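Local coordinates for NIPSNAP domain protein (PDB 5K9F) that is of unknown function but belongs to the NIPSNAP family and holds oxamic acid in a pocket between its helices and sheet, at residues A[24-29]-A[46-51]; A[40-45]-A[76-81]; A[63-68]-A[72-77]. All coordinates share one frame; numbering follows the deposited sequence. Where two conformers were deposited one is given.

How the contacts relate
Contact 1 (24-29 with 46-51) lays helix 23-33 on strand 45-51, outermost in the sheet of this chain. Contact 2 (40-45 with 76-81) joins the end of helix 35-42 to helix 68-79, and contact 3 (63-68 with 72-77) anchors that same helix on strand 58-65. Contacts 2 and 3 lie about 8 Å apart between centres and share Ala76 and Ile77; contact 1 is about 18 and 21 Å from them, across the centre of the chain. Contacts 1 and 2 interleave along the sequence, whereas contact 1 closes before contact 3 opens. Contacts 1 and 3 thus set helices on neighbouring strands of one antiparallel sheet, while contact 2 joins two helices of the layer above it.

Contact 1. Residues A[24-29]-A[46-51]; sequences STFLSL and LGYYFS
Phe26 holds its CG anti to the backbone N (chi1 -179°) and Tyr48, on the strand, nearly so (chi1 -152°); the CB atoms of both already point across the contact, and the two aromatic side chains cross at about a right angle. The phenol oxygen arrives in the plane of the Phe26 ring, at its edge, with Tyr48 OH 3.5 Å from Phe26 CE1. Between the helix and strand, Leu27 divides its two methyls. The Leu27 and Tyr48 side chains run past each other in opposite directions, with Leu27 CD2 3.7 Å from Tyr48 CE1, while Leu27 CD1 reaches CD1 of Phe50, also at 3.7 Å, with the two side chains nearly perpendicular. One leucine thus touches two alternate residues, Tyr48 and Phe50, whose side chains both start toward the helix, and the contact is apolar apart from the tyrosine hydroxyl.

The axes of the segments run nearly antiparallel (162°) and approach to 10.7 Å. Tyr30 stacks on Tyr48, whose ring also meets Phe108 of the second subunit edge-to-face. Residues Tyr49 to Ser51 pair with an antiparallel strand of that subunit, carrying the sheet across the interface. Phe26 touches the bound oxamic acid, so this helix-on-sheet packing joins one wall of the ligand pocket to the strand-paired interface expected of a dimeric alpha-beta barrel.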
loop_
_atom_site.group_PDB
_atom_site.type_symbol
_atom_site.label_atom_id
_atom_site.label_comp_id
_atom_site.label_asym_id
_atom_site.label_seq_id
_atom_site.Cartn_x
_atom_site.Cartn_y
_atom_site.Cartn_z
ATOM N N SER A 24 0.231 -23.259 11.104
ATOM C CA SER A 24 -0.283 -24.497 11.683
ATOM C C SER A 24 0.044 -24.592 13.170
ATOM O O SER A 24 -0.776 -25.091 13.956
ATOM C CB SER A 24 0.253 -25.707 10.921
ATOM O OG SER A 24 1.651 -25.825 11.060
ATOM N N THR A 25 1.216 -24.107 13.583
ATOM C CA THR A 25 1.556 -24.100 15.004
ATOM C C THR A 25 0.615 -23.190 15.783
ATOM O O THR A 25 0.129 -23.558 16.865
ATOM C CB THR A 25 3.005 -23.647 15.191
ATOM O OG1 THR A 25 3.884 -24.570 14.540
ATOM C CG2 THR A 25 3.368 -23.583 16.666
ATOM N N PHE A 26 0.343 -22.000 15.243
ATOM C CA PHE A 26 -0.560 -21.063 15.907
ATOM C C PHE A 26 -1.958 -21.654 16.036
ATOM O O PHE A 26 -2.571 -21.597 17.111
ATOM C CB PHE A 26 -0.603 -19.738 15.138
ATOM C CG PHE A 26 -1.500 -18.704 15.764
ATOM C CD1 PHE A 26 -2.849 -18.645 15.437
ATOM C CD2 PHE A 26 -0.995 -17.794 16.681
ATOM C CE1 PHE A 26 -3.677 -17.715 16.018
ATOM C CE2 PHE A 26 -1.815 -16.849 17.264
ATOM C CZ PHE A 26 -3.165 -16.809 16.935
ATOM N N LEU A 27 -2.484 -22.218 14.947
ATOM C CA LEU A 27 -3.853 -22.727 14.978
ATOM C C LEU A 27 -3.989 -23.899 15.942
ATOM O O LEU A 27 -5.011 -24.029 16.617
ATOM C CB LEU A 27 -4.306 -23.135 13.574
ATOM C CG LEU A 27 -4.531 -21.954 12.623
ATOM C CD1 LEU A 27 -4.886 -22.479 11.234
ATOM C CD2 LEU A 27 -5.614 -21.013 13.158
ATOM N N SER A 28 -2.978 -24.765 16.007
ATOM C CA SER A 28 -3.023 -25.878 16.950
ATOM C C SER A 28 -2.982 -25.388 18.390
ATOM O O SER A 28 -3.729 -25.888 19.243
ATOM C CB SER A 28 -1.865 -26.837 16.683
ATOM O OG SER A 28 -2.051 -27.509 15.455
ATOM N N LEU A 29 -2.106 -24.427 18.681
ATOM C CA LEU A 29 -1.995 -23.895 20.035
ATOM C C LEU A 29 -3.261 -23.148 20.434
ATOM O O LEU A 29 -3.747 -23.295 21.565
ATOM C CB LEU A 29 -0.775 -22.981 20.125
ATOM C CG LEU A 29 -0.379 -22.417 21.487
ATOM C CD1 LEU A 29 -0.014 -23.518 22.466
ATOM C CD2 LEU A 29 0.790 -21.462 21.292
ATOM N N LEU A 46 -17.931 -16.257 13.783
ATOM C CA LEU A 46 -18.543 -16.408 12.467
ATOM C C LEU A 46 -17.636 -17.093 11.461
ATOM O O LEU A 46 -18.136 -17.632 10.466
ATOM C CB LEU A 46 -18.940 -15.035 11.910
ATOM C CG LEU A 46 -19.975 -14.253 12.720
ATOM C CD1 LEU A 46 -20.087 -12.831 12.180
ATOM C CD2 LEU A 46 -21.322 -14.936 12.671
ATOM N N GLY A 47 -16.329 -17.081 11.695
ATOM C CA GLY A 47 -15.383 -17.694 10.790
ATOM C C GLY A 47 -13.971 -17.523 11.300
ATOM O O GLY A 47 -13.637 -16.500 11.914
ATOM N N TYR A 48 -13.130 -18.524 11.073
ATOM C CA TYR A 48 -11.727 -18.463 11.477
ATOM C C TYR A 48 -10.949 -19.166 10.373
ATOM O O TYR A 48 -11.134 -20.369 10.161
ATOM C CB TYR A 48 -11.517 -19.132 12.841
ATOM C CG TYR A 48 -10.353 -18.606 13.662
ATOM C CD1 TYR A 48 -9.045 -18.811 13.262
ATOM C CD2 TYR A 48 -10.569 -17.947 14.866
ATOM C CE1 TYR A 48 -7.983 -18.350 14.033
ATOM C CE2 TYR A 48 -9.524 -17.476 15.629
ATOM C CZ TYR A 48 -8.230 -17.676 15.215
ATOM O OH TYR A 48 -7.177 -17.209 15.978
ATOM N N TYR A 49 -10.110 -18.422 9.661
ATOM C CA TYR A 49 -9.505 -18.890 8.419
ATOM C C TYR A 49 -8.005 -18.635 8.400
ATOM O O TYR A 49 -7.483 -17.798 9.143
ATOM C CB TYR A 49 -10.103 -18.162 7.199
ATOM C CG TYR A 49 -11.602 -18.143 7.139
ATOM C CD1 TYR A 49 -12.305 -19.258 6.683
ATOM C CD2 TYR A 49 -12.320 -17.017 7.523
ATOM C CE1 TYR A 49 -13.691 -19.242 6.615
ATOM C CE2 TYR A 49 -13.701 -16.990 7.452
ATOM C CZ TYR A 49 -14.378 -18.101 6.996
ATOM O OH TYR A 49 -15.764 -18.092 6.927
ATOM N N PHE A 50 -7.310 -19.333 7.502
ATOM C CA PHE A 50 -5.973 -18.903 7.111
ATOM C C PHE A 50 -5.929 -18.666 5.605
ATOM O O PHE A 50 -6.748 -19.188 4.848
ATOM C CB PHE A 50 -4.874 -19.894 7.557
ATOM C CG PHE A 50 -4.989 -21.282 6.981
ATOM C CD1 PHE A 50 -5.755 -22.248 7.611
ATOM C CD2 PHE A 50 -4.261 -21.628 5.863
ATOM C CE1 PHE A 50 -5.828 -23.545 7.094
ATOM C CE2 PHE A 50 -4.331 -22.922 5.343
ATOM C CZ PHE A 50 -5.113 -23.868 5.962
ATOM N N SER A 51 -4.990 -17.827 5.171
ATOM C CA SER A 51 -4.981 -17.415 3.775
ATOM C C SER A 51 -4.321 -18.461 2.883
ATOM O O SER A 51 -3.347 -19.114 3.269
ATOM C CB SER A 51 -4.256 -16.078 3.622
ATOM O OG SER A 51 -2.931 -16.160 4.133
#

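Contact 2. Residues A[40-45]-A[76-81]; sequences GALGRL and AILSGN
Apolar contacts centred on Ala41 and Leu78 hold the two helix ends together. The Ala41 methyl points toward the facing helix and lies 3.8 Å from Leu78 CB, so the backbones come close: the CA atoms of Ala41 and Leu78 are 5.7 Å apart. Leu78 carries its CG anti to the backbone N (chi1 175°), which takes the branch toward helix 35-42, with Leu78 CD1 4.1 Å from Ala41 CB. Its other methyl, CD2, approaches Leu42 CG at 4.3 Å; the Leu42 side chain does not start toward Leu78, but its end comes nearer. On the more exposed flank, Ile77 CG2 meets Ala41 CB at 4.4 Å. Leu78 is buried, resting also on Ile37 and Gln38, while Leu42 leans on Trp63 of the sheet.

Polar interactions lie at the margins, where the two helices end. Ala41 O, near the end of helix 35-42, accepts a hydrogen bond from Arg74 NH1, a second link between the same two helices; the chain turns at Gly43, which leaves helical geometry with positive phi (108°), and Arg44 O then probably accepts a hydrogen bond from Gly64 N as strand 45-51 begins. In the other segment, Gly80 N bonds to Ala76 O at 3.1 Å and Asn81 N to Leu78 O at 3.0 Å, closing helix 68-79. Asn81 occupies an N-cap position, its OD1 accepting from the backbone N of Trp84, which with Gln38 lines the oxamic acid pocket.

The Leu78 side chain lies about 6 Å from the ligand. Leu78 thus probably belongs to the second shell of the site, within the helical layer that covers the sheet of the alpha-beta barrel fold.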
loop_
_atom_site.group_PDB
_atom_site.type_symbol
_atom_site.label_atom_id
_atom_site.label_comp_id
_atom_site.label_asym_id
_atom_site.label_seq_id
_atom_site.Cartn_x
_atom_site.Cartn_y
_atom_site.Cartn_z
ATOM N N GLY A 40 -15.888 -18.230 24.477
ATOM C CA GLY A 40 -16.751 -18.085 25.636
ATOM C C GLY A 40 -16.973 -16.632 26.012
ATOM O O GLY A 40 -18.080 -16.238 26.382
ATOM N N ALA A 41 -15.928 -15.815 25.905
ATOM C CA ALA A 41 -16.036 -14.411 26.283
ATOM C C ALA A 41 -16.714 -13.581 25.200
ATOM O O ALA A 41 -17.551 -12.721 25.503
ATOM C CB ALA A 41 -14.649 -13.839 26.574
ATOM N N LEU A 42 -16.339 -13.799 23.939
ATOM C CA LEU A 42 -16.802 -12.932 22.860
ATOM C C LEU A 42 -18.161 -13.341 22.318
ATOM O O LEU A 42 -18.913 -12.481 21.841
ATOM C CB LEU A 42 -15.776 -12.911 21.726
ATOM C CG LEU A 42 -14.408 -12.337 22.102
ATOM C CD1 LEU A 42 -13.503 -12.198 20.875
ATOM C CD2 LEU A 42 -14.530 -11.004 22.826
ATOM N N GLY A 43 -18.515 -14.626 22.321
ATOM C CA GLY A 43 -19.907 -14.967 22.062
ATOM C C GLY A 43 -20.324 -15.614 20.748
ATOM O O GLY A 43 -21.023 -16.633 20.771
ATOM N N ARG A 44 -19.956 -15.032 19.604
ATOM C CA ARG A 44 -20.361 -15.552 18.294
ATOM C C ARG A 44 -19.198 -15.520 17.306
ATOM O O ARG A 44 -18.953 -14.495 16.667
ATOM C CB ARG A 44 -21.541 -14.739 17.773
ATOM C CG ARG A 44 -22.180 -15.254 16.494
ATOM C CD ARG A 44 -23.632 -14.773 16.380
ATOM N NE ARG A 44 -23.758 -13.314 16.444
ATOM C CZ ARG A 44 -24.294 -12.643 17.462
ATOM N NH1 ARG A 44 -24.360 -11.318 17.427
ATOM N NH2 ARG A 44 -24.768 -13.293 18.514
ATOM N N LEU A 45 -18.508 -16.657 17.161
ATOM C CA LEU A 45 -17.499 -16.803 16.110
ATOM C C LEU A 45 -18.202 -17.084 14.792
ATOM O O LEU A 45 -18.987 -18.037 14.696
ATOM C CB LEU A 45 -16.533 -17.936 16.453
ATOM C CG LEU A 45 -15.439 -18.252 15.420
ATOM C CD1 LEU A 45 -14.533 -17.048 15.234
ATOM C CD2 LEU A 45 -14.629 -19.466 15.859
ATOM N N ALA A 76 -13.058 -6.593 27.251
ATOM C CA ALA A 76 -12.413 -6.339 28.534
ATOM C C ALA A 76 -12.498 -7.567 29.430
ATOM O O ALA A 76 -11.566 -7.852 30.193
ATOM C CB ALA A 76 -13.043 -5.125 29.217
ATOM N N ILE A 77 -13.609 -8.306 29.349
ATOM C CA ILE A 77 -13.711 -9.563 30.084
ATOM C C ILE A 77 -12.620 -10.520 29.636
ATOM O O ILE A 77 -11.962 -11.169 30.460
ATOM C CB ILE A 77 -15.109 -10.183 29.911
ATOM C CG1 ILE A 77 -16.148 -9.350 30.672
ATOM C CG2 ILE A 77 -15.116 -11.641 30.399
ATOM C CD1 ILE A 77 -17.571 -9.715 30.355
ATOM N N LEU A 78 -12.402 -10.612 28.325
ATOM C CA LEU A 78 -11.389 -11.529 27.821
ATOM C C LEU A 78 -9.993 -11.074 28.224
ATOM O O LEU A 78 -9.182 -11.877 28.703
ATOM C CB LEU A 78 -11.509 -11.636 26.306
ATOM C CG LEU A 78 -10.432 -12.469 25.622
ATOM C CD1 LEU A 78 -10.537 -13.922 26.064
ATOM C CD2 LEU A 78 -10.600 -12.315 24.120
ATOM N N SER A 79 -9.705 -9.778 28.054
ATOM C CA SER A 79 -8.366 -9.255 28.324
ATOM C C SER A 79 -7.964 -9.427 29.777
ATOM O O SER A 79 -6.772 -9.571 30.076
ATOM C CB SER A 79 -8.289 -7.775 27.946
ATOM O OG SER A 79 -8.414 -7.602 26.548
ATOM N N GLY A 80 -8.926 -9.402 30.694
ATOM C CA GLY A 80 -8.621 -9.596 32.092
ATOM C C GLY A 80 -8.594 -11.031 32.563
ATOM O O GLY A 80 -8.347 -11.276 33.747
ATOM N N ASN A 81 -8.830 -11.989 31.676
ATOM C CA ASN A 81 -8.904 -13.390 32.077
ATOM C C ASN A 81 -7.498 -13.949 32.269
ATOM O O ASN A 81 -6.694 -13.908 31.333
ATOM C CB ASN A 81 -9.667 -14.179 31.018
ATOM C CG ASN A 81 -9.825 -15.646 31.364
ATOM O OD1 ASN A 81 -8.851 -16.396 31.410
ATOM N ND2 ASN A 81 -11.064 -16.071 31.559
#

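Contact 3. Residues A[63-68]-A[72-77]; sequences WGFDSF and TRRKAI
Phe68 and Thr72 meet one helical turn apart: Thr72 N donates to Phe68 O over 2.9 Å, a nearly straight bond with an angle of 162° at the hydrogen. The threonine hydroxyl stands beside its own backbone N (chi1 -64°), with Thr72 OG1 3.6 Å from Phe68 CE2. Water 2 sits over the centre of the Phe68 ring, 3.1 Å above its plane; it donates to Phe68 O and is hydrogen-bonded to Thr72 OG1 as well, so one water joins the hydroxyl and the carbonyl. Nearer the sheet, Arg74 brings CD to the edge of the Phe65 ring, near its plane, with Arg74 CD 4.3 Å from Phe65 CD1.

A second water bridges opposite charges that do not touch. Water 1 donates to Asp66 OD2 at 3.0 Å and accepts from Arg74 NH2 at 2.9 Å, lying in the guanidinium plane at its edge. The direct salt bridge of Arg74 is with Asp70, through NE to OD2, and this probably fixes the rotation of the group. Ser67 caps the helix start, its OG accepting from Asp70 N. Further out, Phe68 stacks on Phe68 of the third subunit. A strand thus passes through an N-capped turn into helix 68-79, which folds back over it, the beta-to-alpha connection of a ferredoxin-like half of an alpha-beta barrel.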
loop_
_atom_site.group_PDB
_atom_site.type_symbol
_atom_site.label_atom_id
_atom_site.label_comp_id
_atom_site.label_asym_id
_atom_site.label_seq_id
_atom_site.Cartn_x
_atom_site.Cartn_y
_atom_site.Cartn_z
ATOM N N TRP A 63 -16.046 -12.049 13.985
ATOM C CA TRP A 63 -16.836 -12.149 15.211
ATOM C C TRP A 63 -18.068 -11.268 15.094
ATOM O O TRP A 63 -17.993 -10.157 14.563
ATOM C CB TRP A 63 -16.023 -11.693 16.434
ATOM C CG TRP A 63 -14.830 -12.541 16.725
ATOM C CD1 TRP A 63 -13.560 -12.354 16.266
ATOM C CD2 TRP A 63 -14.798 -13.720 17.537
ATOM N NE1 TRP A 63 -12.731 -13.347 16.754
ATOM C CE2 TRP A 63 -13.473 -14.200 17.524
ATOM C CE3 TRP A 63 -15.768 -14.426 18.263
ATOM C CZ2 TRP A 63 -13.090 -15.345 18.226
ATOM C CZ3 TRP A 63 -15.385 -15.555 18.959
ATOM C CH2 TRP A 63 -14.058 -16.006 18.926
ATOM N N GLY A 64 -19.202 -11.760 15.593
ATOM C CA GLY A 64 -20.448 -11.011 15.586
ATOM C C GLY A 64 -20.808 -10.531 16.986
ATOM O O GLY A 64 -20.769 -11.304 17.944
ATOM N N PHE A 65 -21.178 -9.250 17.079
ATOM C CA PHE A 65 -21.535 -8.632 18.353
ATOM C C PHE A 65 -22.892 -7.954 18.261
ATOM O O PHE A 65 -23.266 -7.420 17.213
ATOM C CB PHE A 65 -20.487 -7.604 18.778
ATOM C CG PHE A 65 -19.129 -8.193 19.005
ATOM C CD1 PHE A 65 -18.836 -8.847 20.189
ATOM C CD2 PHE A 65 -18.134 -8.070 18.042
ATOM C CE1 PHE A 65 -17.569 -9.385 20.416
ATOM C CE2 PHE A 65 -16.873 -8.616 18.252
ATOM C CZ PHE A 65 -16.587 -9.267 19.439
ATOM N N ASP A 66 -23.629 -7.977 19.380
ATOM C CA ASP A 66 -24.916 -7.292 19.430
ATOM C C ASP A 66 -24.758 -5.794 19.221
ATOM O O ASP A 66 -25.648 -5.144 18.660
ATOM C CB ASP A 66 -25.607 -7.547 20.770
ATOM C CG ASP A 66 -25.963 -9.000 20.983
ATOM O OD1 ASP A 66 -26.073 -9.742 19.985
ATOM O OD2 ASP A 66 -26.147 -9.396 22.159
ATOM N N SER A 67 -23.645 -5.230 19.674
ATOM C CA SER A 67 -23.416 -3.795 19.613
ATOM C C SER A 67 -21.944 -3.535 19.877
ATOM O O SER A 67 -21.221 -4.398 20.381
ATOM C CB SER A 67 -24.265 -3.042 20.637
ATOM O OG SER A 67 -23.879 -3.382 21.959
ATOM N N PHE A 68 -21.511 -2.316 19.552
ATOM C CA PHE A 68 -20.154 -1.913 19.904
ATOM C C PHE A 68 -19.961 -1.919 21.418
ATOM O O PHE A 68 -18.915 -2.359 21.918
ATOM C CB PHE A 68 -19.869 -0.531 19.313
ATOM C CG PHE A 68 -18.440 -0.083 19.431
ATOM C CD1 PHE A 68 -17.561 -0.282 18.390
ATOM C CD2 PHE A 68 -17.990 0.579 20.571
ATOM C CE1 PHE A 68 -16.246 0.150 18.476
ATOM C CE2 PHE A 68 -16.679 1.013 20.662
ATOM C CZ PHE A 68 -15.807 0.800 19.622
ATOM N N THR A 72 -17.137 -3.980 23.478
ATOM C CA THR A 72 -16.216 -3.397 24.454
ATOM C C THR A 72 -16.246 -4.185 25.755
ATOM O O THR A 72 -15.201 -4.525 26.319
ATOM C CB THR A 72 -16.576 -1.932 24.706
ATOM O OG1 THR A 72 -16.391 -1.191 23.496
ATOM C CG2 THR A 72 -15.677 -1.342 25.780
ATOM N N ARG A 73 -17.449 -4.506 26.229
ATOM C CA ARG A 73 -17.586 -5.232 27.489
ATOM C C ARG A 73 -16.931 -6.607 27.400
ATOM O O ARG A 73 -16.177 -7.014 28.292
ATOM C CB ARG A 73 -19.072 -5.354 27.836
ATOM C CG ARG A 73 -19.372 -5.935 29.215
ATOM C CD ARG A 73 -20.884 -6.105 29.425
ATOM N NE ARG A 73 -21.463 -7.084 28.506
ATOM C CZ ARG A 73 -21.529 -8.388 28.748
ATOM N NH1 ARG A 73 -21.070 -8.874 29.894
ATOM N NH2 ARG A 73 -22.058 -9.209 27.850
ATOM N N ARG A 74 -17.203 -7.332 26.316
ATOM C CA ARG A 74 -16.698 -8.694 26.201
ATOM C C ARG A 74 -15.190 -8.711 25.990
ATOM O O ARG A 74 -14.501 -9.609 26.490
ATOM C CB ARG A 74 -17.428 -9.418 25.067
ATOM C CG ARG A 74 -18.904 -9.692 25.410
ATOM C CD ARG A 74 -19.672 -10.252 24.210
ATOM N NE ARG A 74 -21.048 -10.651 24.533
ATOM C CZ ARG A 74 -21.410 -11.890 24.866
ATOM N NH1 ARG A 74 -20.499 -12.851 24.952
ATOM N NH2 ARG A 74 -22.682 -12.172 25.123
ATOM N N LYS A 75 -14.654 -7.736 25.248
ATOM C CA LYS A 75 -13.207 -7.683 25.062
ATOM C C LYS A 75 -12.477 -7.416 26.372
ATOM O O LYS A 75 -11.381 -7.947 26.594
ATOM C CB LYS A 75 -12.842 -6.621 24.023
ATOM C CG LYS A 75 -13.110 -7.056 22.605
ATOM C CD LYS A 75 -12.828 -5.925 21.620
ATOM C CE LYS A 75 -11.337 -5.569 21.555
ATOM N NZ LYS A 75 -10.482 -6.729 21.168
ATOM N N ALA A 76 -13.058 -6.593 27.251
ATOM C CA ALA A 76 -12.413 -6.339 28.534
ATOM C C ALA A 76 -12.498 -7.567 29.430
ATOM O O ALA A 76 -11.566 -7.852 30.193
ATOM C CB ALA A 76 -13.043 -5.125 29.217
ATOM N N ILE A 77 -13.609 -8.306 29.349
ATOM C CA ILE A 77 -13.711 -9.563 30.084
ATOM C C ILE A 77 -12.620 -10.520 29.636
ATOM O O ILE A 77 -11.962 -11.169 30.460
ATOM C CB ILE A 77 -15.109 -10.183 29.911
ATOM C CG1 ILE A 77 -16.148 -9.350 30.672
ATOM C CG2 ILE A 77 -15.116 -11.641 30.399
ATOM C CD1 ILE A 77 -17.571 -9.715 30.355
HETATM O O HOH W 1 -24.740 -10.208 24.636
HETATM O O HOH W 2 -16.064 -2.270 20.888
#